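PDB 1ZZM: putative deoxyribonuclease yjjV from Escherichia coli, which probably acts as a metal-dependent hydrolase of the TatD family, cleaving ester bonds with the help of two divalent metal ions. Local coordinates for residues R4-H9 against K35-A40; P58-L63 against K91-G96; I182-A187 against D210-G215; L204-P209 against E224-V229. One frame throughout, in Å; residues are numbered along the deposited sequence.

Contact 1 of 4, residues R4-H9 against K35-A40; sequences RFIDTH and KIIVPA. With ZN (zinc ion), chain B.
In the first beta-alpha-beta crossover of this TIM barrel, strand 5-7 runs parallel to strand 33-39, with helix 21-30 between them in sequence, and Asp7 is paired with Ile36. The backbone of Asp7 is held at both ends: Asp7 N donates to Lys35 O at 3.1 Å, and Asp7 O accepts from Ile37 N at 2.9 Å, with a nearly straight N-H...O angle of 165°. The branched Ile6 suits a buried sheet face. Its chi1 of -60° sets Ile6 CG2 anti to the backbone N, against Ile37 CD1 at 3.3 Å, tighter than usual for two carbons. Its other branch runs beside the aliphatic stem of Lys35, whose amino group continues to the terminal carboxylate of Pro259. An alanine at Ile6 is likely to open a gap beside Ile37 CD1 and leave the lysine stem without its apolar neighbour. Past the strand, Asp7 OD1 accepts from His9 N at 3.1 Å, an Asx turn, while OD2 bonds to Thr206. His9 NE2 binds a zinc ion at 2.1 Å, in a site shared with His11, Glu97 and Asp207. Over one face of the His9 imidazole sits Pro39 CG, 3.8 Å from the ring centroid.

Contact 2 of 4, residues P58-L63 against K91-G96; sequences PLYAAL and KVVAVG
Lys91 starts with CG anti to its own carbonyl carbon (chi1 -79°) and bends at chi3 (83°), a course that carries its stem across the ring of Tyr60. Lys91 CE sits over the centre of the Tyr60 ring, 3.8 Å from its centroid, as a CH-pi contact, and Lys91 NZ follows at 4.8 Å from the same centroid as a cation-pi pair. Lys91 NZ donates to Leu59 O at 3.0 Å and also bonds to the carbonyls of Ala53 and Gln57, so a long, flexible cation suits the spot. A leucine in its place would probably strip all three carbonyls of their ammonium partner. The backbones pair in parallel: Ala61 N meets Lys91 O at 2.9 Å, almost straight at 177°, and Ala61 O takes Val93 N at 2.7 Å. The chain turns a corner at Ala94; beyond it Leu63 N makes a weak bond to Ala94 O and Gly96 N donates to Leu63 O at 2.8 Å. Any side chain at Gly96 would run into Ala62 CB. The contact joins two parts of the barrel wall: strand 33-39 borders 59-63, helix 46-55 packs on Ala61 and Val92, and helix 75-87 packs on Leu63 and Val95.

Contact 3 of 4, residues I182-A187 against D210-G215; sequences ITYPRA and DMPLNG
Thr183 and Tyr184 meet Asn214 where two long loops of the barrel touch, and the grip is concentrated on that asparagine. Asn214 N donates to Thr183 OG1 at 2.9 Å with an N-H...O angle of 171°, and the same hydroxyl passes its own proton to Gly180 O, so threonine serves here as both acceptor and donor. The asparagine side chain has CG anti to its backbone N (chi1 -165°), which turns the amide back along the opposite loop; Asn214 ND2 then donates to Thr183 O at 3.0 Å, with that oxygen in the amide plane. One residue is thus held through both main chain and side chain, as a short, flat amide allows. Tyr184 lies against it nearly flat, ring and amide planes 14° apart, with Asn214 CB over one face at 3.9 Å from the ring centroid. Further along the loop, Tyr184 OH donates to Pro212 O at 2.7 Å, from above that carbonyl's plane. Thr183 CG2 also packs on Leu213 CG at 3.8 Å, the buried, apolar side of the contact.

The outer side is looser. Asn214, though firmly bonded, is exposed to solvent; the loose part is Pro185, whose CD comes no closer to Asn214 ND2 than 4.3 Å. The two loops follow strands 175-178 and 202-204 of the barrel. Helix 226-236 packs against both loops, with Val232 against Ile182 and Thr183 and with Arg228 and Val229 against Leu213, while Arg191 of helix 190-196 touches Pro185.

Contact 4 of 4, residues L204-P209 against E224-V229; sequences LETDAP and EQAARV
No hydrogen bond crosses between Leu204 and Thr206 on one side and Ala226 and Val229 on the other; the last strand of the TIM barrel, 202-204, and the loop after it meet helix 226-236 by van der Waals packing alone. A chi1 of -168° turns the side chain of Leu204 to the helix, where Leu204 CD1 lies alongside Val229 CG1 at 3.6 Å. Its other methyl, Leu204 CD2, packs on Ala226 CB at 3.9 Å. A small residue at Ala226 lets strand and helix come close, and the branched valine one turn later presses its CG1 on the leucine. Thr206 turns its methyl to the helix, Thr206 CG2 lying 3.4 Å from Ala226 N. Glu205 points the other way, its carboxylate bonded to His157 ND1 and Gly158 N; His157 is a zinc ligand, so Glu205 probably helps to orient it. Asp207 binds the other zinc ion of the pair, and a cis peptide precedes Pro209. An ST turn spans residues 206-208: Thr206 OG1, also bonded to Asp7, accepts from Ala208 N at 2.9 Å.

Overall arrangement
Contacts 1 and 2 are neighbours in one parallel sheet, their centres about 9 Å apart, and Val38 N probably bonds to Tyr60 O at 2.7 Å between them. On the other flank contact 4, about 9 Å from contact 1 between centres, brings the last barrel strand up to the first, with Thr8 OG1 probably bonded to Leu204 O at 2.7 Å. Contacts 1 and 4 supply His9 and Asp207 to one zinc ion, while contact 2 ends just before Glu97, which binds both zinc ions. Contact 3, about 11 Å from contact 4 and about 26 Å from contact 2 between centres, lies at the surface; its Asp210, like Pro209, lines the pocket holding a polyethylene glycol.

Contact 1 of 4, residues R4-H9 against K35-A40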
loop_
_atom_site.group_PDB
_atom_site.type_symbol
_atom_site.label_atom_id
_atom_site.label_comp_id
_atom_site.label_asym_id
_atom_site.label_seq_id
_atom_site.Cartn_x
_atom_site.Cartn_y
_atom_site.Cartn_z
ATOM N N ARG A 4 10.296 14.177 4.849
ATOM C CA ARG A 4 9.472 14.839 3.868
ATOM C C ARG A 4 8.502 13.891 3.154
ATOM O O ARG A 4 7.504 14.354 2.621
ATOM C CB ARG A 4 10.351 15.553 2.842
ATOM C CG ARG A 4 9.585 16.637 2.047
ATOM C CD ARG A 4 10.319 17.083 0.784
ATOM N NE ARG A 4 9.671 18.248 0.167
ATOM C CZ ARG A 4 9.911 18.674 -1.071
ATOM N NH1 ARG A 4 10.788 18.029 -1.835
ATOM N NH2 ARG A 4 9.283 19.746 -1.547
ATOM N N PHE A 5 8.781 12.580 3.179
ATOM C CA PHE A 5 7.952 11.564 2.494
ATOM C C PHE A 5 7.648 10.344 3.379
ATOM O O PHE A 5 8.441 9.993 4.251
ATOM C CB PHE A 5 8.700 10.991 1.289
ATOM C CG PHE A 5 9.242 12.016 0.364
ATOM C CD1 PHE A 5 8.381 12.840 -0.361
ATOM C CD2 PHE A 5 10.615 12.166 0.218
ATOM C CE1 PHE A 5 8.889 13.820 -1.230
ATOM C CE2 PHE A 5 11.135 13.133 -0.642
ATOM C CZ PHE A 5 10.270 13.961 -1.366
ATOM N N ILE A 6 6.510 9.698 3.123
ATOM C CA ILE A 6 6.131 8.476 3.819
ATOM C C ILE A 6 5.903 7.439 2.724
ATOM O O ILE A 6 5.064 7.655 1.849
ATOM C CB ILE A 6 4.789 8.589 4.608
ATOM C CG1 ILE A 6 4.876 9.683 5.673
ATOM C CG2 ILE A 6 4.489 7.233 5.299
ATOM C CD1 ILE A 6 5.803 9.382 6.753
ATOM N N ASP A 7 6.679 6.347 2.727
ATOM C CA ASP A 7 6.434 5.288 1.755
ATOM C C ASP A 7 5.306 4.478 2.386
ATOM O O ASP A 7 5.537 3.702 3.334
ATOM C CB ASP A 7 7.663 4.385 1.578
ATOM C CG ASP A 7 7.461 3.320 0.478
ATOM O OD1 ASP A 7 6.312 3.111 0.004
ATOM O OD2 ASP A 7 8.469 2.703 0.077
ATOM N N THR A 8 4.086 4.650 1.891
ATOM C CA THR A 8 2.960 3.901 2.456
ATOM C C THR A 8 2.854 2.428 2.059
ATOM O O THR A 8 1.877 1.762 2.406
ATOM C CB THR A 8 1.629 4.573 2.123
ATOM O OG1 THR A 8 1.451 4.599 0.694
ATOM C CG2 THR A 8 1.638 6.031 2.671
ATOM N N HIS A 9 3.869 1.880 1.387
ATOM C CA HIS A 9 3.743 0.471 0.997
ATOM C C HIS A 9 5.123 -0.082 0.623
ATOM O O HIS A 9 5.577 0.068 -0.503
ATOM C CB HIS A 9 2.804 0.379 -0.217
ATOM C CG HIS A 9 2.317 -1.008 -0.510
ATOM N ND1 HIS A 9 1.043 -1.433 -0.205
ATOM C CD2 HIS A 9 2.936 -2.059 -1.105
ATOM C CE1 HIS A 9 0.895 -2.688 -0.596
ATOM N NE2 HIS A 9 2.033 -3.088 -1.141
ATOM N N LYS A 35 9.201 7.621 7.259
ATOM C CA LYS A 35 8.402 6.526 7.814
ATOM C C LYS A 35 8.046 5.600 6.663
ATOM O O LYS A 35 7.931 6.025 5.502
ATOM C CB LYS A 35 7.115 7.042 8.475
ATOM C CG LYS A 35 7.400 7.850 9.754
ATOM C CD LYS A 35 6.164 8.359 10.413
ATOM C CE LYS A 35 6.506 8.833 11.819
ATOM N NZ LYS A 35 7.627 9.806 11.812
ATOM N N ILE A 36 7.859 4.330 6.987
ATOM C CA ILE A 36 7.521 3.338 5.979
ATOM C C ILE A 36 6.453 2.408 6.560
ATOM O O ILE A 36 6.596 1.953 7.695
ATOM C CB ILE A 36 8.782 2.506 5.641
ATOM C CG1 ILE A 36 9.862 3.443 5.088
ATOM C CG2 ILE A 36 8.428 1.380 4.640
ATOM C CD1 ILE A 36 11.196 2.763 4.790
ATOM N N ILE A 37 5.392 2.149 5.804
ATOM C CA ILE A 37 4.344 1.230 6.257
ATOM C C ILE A 37 4.619 -0.116 5.576
ATOM O O ILE A 37 4.764 -0.166 4.327
ATOM C CB ILE A 37 2.946 1.725 5.838
ATOM C CG1 ILE A 37 2.624 3.052 6.544
ATOM C CG2 ILE A 37 1.890 0.707 6.212
ATOM C CD1 ILE A 37 3.519 4.184 6.155
ATOM N N VAL A 38 4.697 -1.166 6.394
ATOM C CA VAL A 38 5.023 -2.534 5.963
ATOM C C VAL A 38 3.800 -3.442 6.032
ATOM O O VAL A 38 3.373 -3.841 7.111
ATOM C CB VAL A 38 6.120 -3.153 6.893
ATOM C CG1 VAL A 38 6.557 -4.516 6.370
ATOM C CG2 VAL A 38 7.311 -2.195 7.012
ATOM N N PRO A 39 3.201 -3.758 4.878
ATOM C CA PRO A 39 2.024 -4.629 4.901
ATOM C C PRO A 39 2.430 -6.094 4.822
ATOM O O PRO A 39 3.309 -6.458 4.019
ATOM C CB PRO A 39 1.229 -4.165 3.692
ATOM C CG PRO A 39 2.265 -3.691 2.730
ATOM C CD PRO A 39 3.444 -3.202 3.536
ATOM N N ALA A 40 1.822 -6.946 5.644
ATOM C CA ALA A 40 2.206 -8.372 5.601
ATOM C C ALA A 40 1.578 -9.046 4.391
ATOM O O ALA A 40 0.683 -8.479 3.752
ATOM C CB ALA A 40 1.774 -9.072 6.852
HETATM ZN ZN ZN B . 2.534 -5.003 -1.801
HETATM O O HOH W 1 2.050 -6.075 -3.448
#

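Contact 2 of 4, residues P58-L63 against K91-G96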
loop_
_atom_site.group_PDB
_atom_site.type_symbol
_atom_site.label_atom_id
_atom_site.label_comp_id
_atom_site.label_asym_id
_atom_site.label_seq_id
_atom_site.Cartn_x
_atom_site.Cartn_y
_atom_site.Cartn_z
ATOM N N PRO A 58 10.743 4.262 12.684
ATOM C CA PRO A 58 10.140 4.608 11.394
ATOM C C PRO A 58 9.160 3.624 10.771
ATOM O O PRO A 58 8.465 3.983 9.846
ATOM C CB PRO A 58 11.359 4.768 10.471
ATOM C CG PRO A 58 12.468 5.067 11.400
ATOM C CD PRO A 58 12.192 4.074 12.510
ATOM N N LEU A 59 9.105 2.394 11.268
ATOM C CA LEU A 59 8.267 1.413 10.616
ATOM C C LEU A 59 6.912 1.152 11.259
ATOM O O LEU A 59 6.781 0.992 12.458
ATOM C CB LEU A 59 9.038 0.085 10.500
ATOM C CG LEU A 59 10.407 0.147 9.835
ATOM C CD1 LEU A 59 11.096 -1.248 9.951
ATOM C CD2 LEU A 59 10.212 0.524 8.343
ATOM N N TYR A 60 5.898 1.105 10.420
ATOM C CA TYR A 60 4.556 0.859 10.901
ATOM C C TYR A 60 4.121 -0.371 10.156
ATOM O O TYR A 60 4.689 -0.697 9.081
ATOM C CB TYR A 60 3.674 2.050 10.567
ATOM C CG TYR A 60 3.906 3.213 11.507
ATOM C CD1 TYR A 60 3.013 3.468 12.551
ATOM C CD2 TYR A 60 5.035 4.033 11.383
ATOM C CE1 TYR A 60 3.228 4.501 13.461
ATOM C CE2 TYR A 60 5.261 5.081 12.293
ATOM C CZ TYR A 60 4.349 5.302 13.332
ATOM O OH TYR A 60 4.547 6.307 14.257
ATOM N N ALA A 61 3.099 -1.033 10.668
ATOM C CA ALA A 61 2.683 -2.282 10.032
ATOM C C ALA A 61 1.205 -2.408 9.690
ATOM O O ALA A 61 0.373 -1.667 10.215
ATOM C CB ALA A 61 3.066 -3.429 10.970
ATOM N N ALA A 62 0.915 -3.364 8.792
ATOM C CA ALA A 62 -0.436 -3.757 8.435
ATOM C C ALA A 62 -0.336 -5.301 8.417
ATOM O O ALA A 62 0.719 -5.861 8.044
ATOM C CB ALA A 62 -0.832 -3.222 7.064
ATOM N N LEU A 63 -1.395 -5.975 8.869
ATOM C CA LEU A 63 -1.453 -7.433 8.901
ATOM C C LEU A 63 -2.627 -7.840 8.028
ATOM O O LEU A 63 -3.719 -7.237 8.065
ATOM C CB LEU A 63 -1.696 -7.953 10.325
ATOM C CG LEU A 63 -0.663 -7.551 11.374
ATOM C CD1 LEU A 63 -1.079 -8.141 12.731
ATOM C CD2 LEU A 63 0.722 -8.061 10.934
ATOM N N LYS A 91 1.303 -0.007 16.479
ATOM C CA LYS A 91 1.913 0.623 15.323
ATOM C C LYS A 91 1.353 -0.137 14.131
ATOM O O LYS A 91 1.804 0.025 12.999
ATOM C CB LYS A 91 3.437 0.579 15.383
ATOM C CG LYS A 91 3.948 1.685 16.323
ATOM C CD LYS A 91 5.449 1.721 16.412
ATOM C CE LYS A 91 6.036 2.498 15.252
ATOM N NZ LYS A 91 7.468 2.070 15.128
ATOM N N VAL A 92 0.355 -0.979 14.404
ATOM C CA VAL A 92 -0.331 -1.686 13.319
ATOM C C VAL A 92 -1.393 -0.668 12.933
ATOM O O VAL A 92 -2.241 -0.293 13.756
ATOM C CB VAL A 92 -0.990 -2.991 13.798
ATOM C CG1 VAL A 92 -2.134 -3.374 12.884
ATOM C CG2 VAL A 92 0.040 -4.102 13.797
ATOM N N VAL A 93 -1.375 -0.226 11.690
ATOM C CA VAL A 93 -2.305 0.816 11.312
ATOM C C VAL A 93 -3.359 0.459 10.305
ATOM O O VAL A 93 -4.173 1.323 9.954
ATOM C CB VAL A 93 -1.556 2.047 10.750
ATOM C CG1 VAL A 93 -0.625 2.593 11.804
ATOM C CG2 VAL A 93 -0.770 1.673 9.488
ATOM N N ALA A 94 -3.357 -0.786 9.829
ATOM C CA ALA A 94 -4.317 -1.176 8.811
ATOM C C ALA A 94 -4.354 -2.691 8.701
ATOM O O ALA A 94 -3.437 -3.369 9.173
ATOM C CB ALA A 94 -3.888 -0.596 7.429
ATOM N N VAL A 95 -5.412 -3.182 8.067
ATOM C CA VAL A 95 -5.580 -4.595 7.776
ATOM C C VAL A 95 -5.013 -4.544 6.385
ATOM O O VAL A 95 -5.557 -3.961 5.427
ATOM C CB VAL A 95 -7.018 -5.031 7.768
ATOM C CG1 VAL A 95 -7.143 -6.454 7.175
ATOM C CG2 VAL A 95 -7.533 -5.006 9.196
ATOM N N GLY A 96 -3.862 -5.143 6.284
ATOM C CA GLY A 96 -3.231 -5.028 5.039
ATOM C C GLY A 96 -2.088 -5.905 4.717
ATOM O O GLY A 96 -1.397 -6.543 5.526
#

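Contact 3 of 4, residues I182-A187 against D210-G215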
loop_
_atom_site.group_PDB
_atom_site.type_symbol
_atom_site.label_atom_id
_atom_site.label_comp_id
_atom_site.label_asym_id
_atom_site.label_seq_id
_atom_site.Cartn_x
_atom_site.Cartn_y
_atom_site.Cartn_z
ATOM N N ILE A 182 4.008 5.546 -12.480
ATOM C CA ILE A 182 3.969 6.822 -13.174
ATOM C C ILE A 182 5.269 7.219 -13.862
ATOM O O ILE A 182 5.306 8.251 -14.520
ATOM C CB ILE A 182 3.530 7.995 -12.263
ATOM C CG1 ILE A 182 4.494 8.213 -11.088
ATOM C CG2 ILE A 182 2.118 7.731 -11.748
ATOM C CD1 ILE A 182 5.940 8.346 -11.453
ATOM N N THR A 183 6.326 6.419 -13.692
ATOM C CA THR A 183 7.606 6.755 -14.324
ATOM C C THR A 183 7.751 6.151 -15.710
ATOM O O THR A 183 8.782 6.358 -16.369
ATOM C CB THR A 183 8.834 6.311 -13.492
ATOM O OG1 THR A 183 8.877 4.885 -13.423
ATOM C CG2 THR A 183 8.788 6.904 -12.096
ATOM N N TYR A 184 6.721 5.422 -16.147
ATOM C CA TYR A 184 6.687 4.765 -17.455
ATOM C C TYR A 184 5.589 5.358 -18.356
ATOM O O TYR A 184 4.542 4.745 -18.546
ATOM C CB TYR A 184 6.385 3.272 -17.268
ATOM C CG TYR A 184 7.454 2.500 -16.514
ATOM C CD1 TYR A 184 8.570 2.013 -17.179
ATOM C CD2 TYR A 184 7.322 2.216 -15.151
ATOM C CE1 TYR A 184 9.528 1.249 -16.522
ATOM C CE2 TYR A 184 8.286 1.453 -14.474
ATOM C CZ TYR A 184 9.383 0.969 -15.178
ATOM O OH TYR A 184 10.317 0.160 -14.587
ATOM N N PRO A 185 5.833 6.520 -18.970
ATOM C CA PRO A 185 4.769 7.086 -19.819
ATOM C C PRO A 185 4.257 6.241 -20.988
ATOM O O PRO A 185 3.097 6.386 -21.423
ATOM C CB PRO A 185 5.351 8.431 -20.267
ATOM C CG PRO A 185 6.822 8.224 -20.204
ATOM C CD PRO A 185 7.049 7.353 -18.985
ATOM N N ARG A 186 5.084 5.334 -21.479
ATOM C CA ARG A 186 4.663 4.530 -22.610
ATOM C C ARG A 186 3.989 3.219 -22.212
ATOM O O ARG A 186 3.513 2.487 -23.072
ATOM C CB ARG A 186 5.877 4.255 -23.512
ATOM C CG ARG A 186 6.617 5.532 -23.949
ATOM C CD ARG A 186 7.979 5.227 -24.619
ATOM N NE ARG A 186 7.839 4.455 -25.854
ATOM C CZ ARG A 186 8.852 4.137 -26.655
ATOM N NH1 ARG A 186 10.090 4.521 -26.357
ATOM N NH2 ARG A 186 8.628 3.437 -27.761
ATOM N N ALA A 187 3.910 2.932 -20.919
ATOM C CA ALA A 187 3.323 1.666 -20.465
ATOM C C ALA A 187 1.827 1.691 -20.187
ATOM O O ALA A 187 1.183 0.642 -20.143
ATOM C CB ALA A 187 4.065 1.174 -19.223
ATOM N N ASP A 210 9.380 -4.729 -5.247
ATOM C CA ASP A 210 8.804 -4.863 -6.600
ATOM C C ASP A 210 8.558 -3.488 -7.236
ATOM O O ASP A 210 8.899 -2.461 -6.634
ATOM C CB ASP A 210 7.497 -5.666 -6.537
ATOM C CG ASP A 210 7.699 -7.072 -5.965
ATOM O OD1 ASP A 210 8.816 -7.634 -6.097
ATOM O OD2 ASP A 210 6.732 -7.634 -5.400
ATOM N N MET A 211 7.985 -3.484 -8.446
ATOM C CA MET A 211 7.678 -2.253 -9.187
ATOM C C MET A 211 8.871 -1.279 -9.353
ATOM O O MET A 211 8.789 -0.099 -9.010
ATOM C CB MET A 211 6.459 -1.554 -8.521
ATOM C CG MET A 211 5.167 -2.463 -8.453
ATOM S SD MET A 211 3.563 -1.766 -7.750
ATOM C CE MET A 211 2.858 -0.967 -9.208
ATOM N N PRO A 212 10.010 -1.765 -9.902
ATOM C CA PRO A 212 11.193 -0.910 -10.102
ATOM C C PRO A 212 10.853 0.295 -10.972
ATOM O O PRO A 212 10.020 0.183 -11.876
ATOM C CB PRO A 212 12.203 -1.859 -10.777
ATOM C CG PRO A 212 11.331 -2.859 -11.472
ATOM C CD PRO A 212 10.260 -3.121 -10.412
ATOM N N LEU A 213 11.454 1.449 -10.706
ATOM C CA LEU A 213 11.136 2.618 -11.529
ATOM C C LEU A 213 11.853 2.566 -12.890
ATOM O O LEU A 213 12.850 1.836 -13.071
ATOM C CB LEU A 213 11.507 3.915 -10.813
ATOM C CG LEU A 213 10.555 4.472 -9.748
ATOM C CD1 LEU A 213 10.346 3.468 -8.573
ATOM C CD2 LEU A 213 11.120 5.768 -9.254
ATOM N N ASN A 214 11.333 3.350 -13.833
ATOM C CA ASN A 214 11.883 3.439 -15.190
ATOM C C ASN A 214 13.357 3.832 -15.135
ATOM O O ASN A 214 13.705 4.883 -14.603
ATOM C CB ASN A 214 11.109 4.481 -16.014
ATOM C CG ASN A 214 11.377 4.358 -17.507
ATOM O OD1 ASN A 214 12.252 3.607 -17.916
ATOM N ND2 ASN A 214 10.616 5.082 -18.320
ATOM N N GLY A 215 14.216 2.976 -15.679
ATOM C CA GLY A 215 15.642 3.270 -15.677
ATOM C C GLY A 215 16.381 2.576 -14.549
ATOM O O GLY A 215 17.605 2.725 -14.412
#

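Contact 4 of 4, residues L204-P209 against E224-V229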
loop_
_atom_site.group_PDB
_atom_site.type_symbol
_atom_site.label_atom_id
_atom_site.label_comp_id
_atom_site.label_asym_id
_atom_site.label_seq_id
_atom_site.Cartn_x
_atom_site.Cartn_y
_atom_site.Cartn_z
ATOM N N LEU A 204 1.833 8.319 -1.360
ATOM C CA LEU A 204 3.097 7.987 -2.028
ATOM C C LEU A 204 3.567 6.586 -1.598
ATOM O O LEU A 204 3.373 6.188 -0.464
ATOM C CB LEU A 204 4.161 9.015 -1.643
ATOM C CG LEU A 204 5.450 9.014 -2.456
ATOM C CD1 LEU A 204 5.133 9.512 -3.887
ATOM C CD2 LEU A 204 6.451 9.981 -1.792
ATOM N N GLU A 205 4.183 5.835 -2.501
ATOM C CA GLU A 205 4.651 4.491 -2.137
ATOM C C GLU A 205 5.662 4.013 -3.142
ATOM O O GLU A 205 5.907 4.694 -4.144
ATOM C CB GLU A 205 3.508 3.475 -2.170
ATOM C CG GLU A 205 3.048 3.211 -3.607
ATOM C CD GLU A 205 1.982 2.146 -3.721
ATOM O OE1 GLU A 205 0.853 2.382 -3.269
ATOM O OE2 GLU A 205 2.270 1.071 -4.276
ATOM N N THR A 206 6.246 2.839 -2.875
ATOM C CA THR A 206 7.158 2.186 -3.827
ATOM C C THR A 206 6.792 0.729 -4.157
ATOM O O THR A 206 7.061 0.253 -5.266
ATOM C CB THR A 206 8.635 2.084 -3.342
ATOM O OG1 THR A 206 8.680 1.325 -2.122
ATOM C CG2 THR A 206 9.273 3.491 -3.165
ATOM N N ASP A 207 6.186 0.030 -3.200
ATOM C CA ASP A 207 5.906 -1.404 -3.283
ATOM C C ASP A 207 7.271 -2.123 -3.365
ATOM O O ASP A 207 7.372 -3.239 -3.874
ATOM C CB ASP A 207 5.022 -1.822 -4.487
ATOM C CG ASP A 207 4.471 -3.262 -4.338
ATOM O OD1 ASP A 207 4.449 -3.792 -3.210
ATOM O OD2 ASP A 207 4.038 -3.876 -5.329
ATOM N N ALA A 208 8.332 -1.485 -2.870
ATOM C CA ALA A 208 9.655 -2.141 -2.917
ATOM C C ALA A 208 9.598 -3.468 -2.165
ATOM O O ALA A 208 8.955 -3.581 -1.123
ATOM C CB ALA A 208 10.740 -1.230 -2.300
ATOM N N PRO A 209 10.370 -4.467 -2.617
ATOM C CA PRO A 209 11.298 -4.476 -3.744
ATOM C C PRO A 209 10.697 -4.625 -5.135
ATOM O O PRO A 209 11.432 -4.661 -6.114
ATOM C CB PRO A 209 12.230 -5.637 -3.377
ATOM C CG PRO A 209 11.262 -6.620 -2.874
ATOM C CD PRO A 209 10.356 -5.783 -1.959
ATOM N N GLU A 224 13.744 4.448 -0.770
ATOM C CA GLU A 224 14.219 5.797 -1.059
ATOM C C GLU A 224 13.731 6.246 -2.436
ATOM O O GLU A 224 13.732 7.435 -2.730
ATOM C CB GLU A 224 15.767 5.893 -0.995
ATOM C CG GLU A 224 16.475 4.836 -1.793
ATOM C CD GLU A 224 16.721 3.580 -0.989
ATOM O OE1 GLU A 224 15.856 3.203 -0.164
ATOM O OE2 GLU A 224 17.782 2.951 -1.174
ATOM N N GLN A 225 13.318 5.299 -3.276
ATOM C CA GLN A 225 12.842 5.639 -4.605
ATOM C C GLN A 225 11.525 6.400 -4.517
ATOM O O GLN A 225 11.068 6.937 -5.512
ATOM C CB GLN A 225 12.698 4.376 -5.478
ATOM C CG GLN A 225 14.060 3.743 -5.891
ATOM C CD GLN A 225 14.753 4.576 -6.941
ATOM O OE1 GLN A 225 15.107 5.730 -6.697
ATOM N NE2 GLN A 225 14.923 4.009 -8.133
ATOM N N ALA A 226 10.923 6.465 -3.329
ATOM C CA ALA A 226 9.691 7.227 -3.195
ATOM C C ALA A 226 9.982 8.696 -3.533
ATOM O O ALA A 226 9.120 9.396 -4.063
ATOM C CB ALA A 226 9.129 7.118 -1.772
ATOM N N ALA A 227 11.186 9.163 -3.194
ATOM C CA ALA A 227 11.577 10.560 -3.464
ATOM C C ALA A 227 11.589 10.823 -4.962
ATOM O O ALA A 227 11.258 11.933 -5.414
ATOM C CB ALA A 227 12.975 10.859 -2.877
ATOM N N ARG A 228 11.970 9.798 -5.722
ATOM C CA ARG A 228 12.013 9.883 -7.182
ATOM C C ARG A 228 10.563 9.830 -7.732
ATOM O O ARG A 228 10.200 10.577 -8.663
ATOM C CB ARG A 228 12.868 8.734 -7.706
ATOM C CG ARG A 228 13.456 8.914 -9.094
ATOM C CD ARG A 228 14.314 7.695 -9.476
ATOM N NE ARG A 228 15.561 7.608 -8.714
ATOM C CZ ARG A 228 16.628 8.375 -8.932
ATOM N NH1 ARG A 228 16.613 9.298 -9.890
ATOM N NH2 ARG A 228 17.718 8.214 -8.198
ATOM N N VAL A 229 9.716 8.973 -7.153
ATOM C CA VAL A 229 8.314 8.911 -7.587
ATOM C C VAL A 229 7.730 10.312 -7.396
ATOM O O VAL A 229 7.063 10.835 -8.276
ATOM C CB VAL A 229 7.488 7.912 -6.730
ATOM C CG1 VAL A 229 5.961 7.991 -7.082
ATOM C CG2 VAL A 229 7.980 6.524 -6.980
#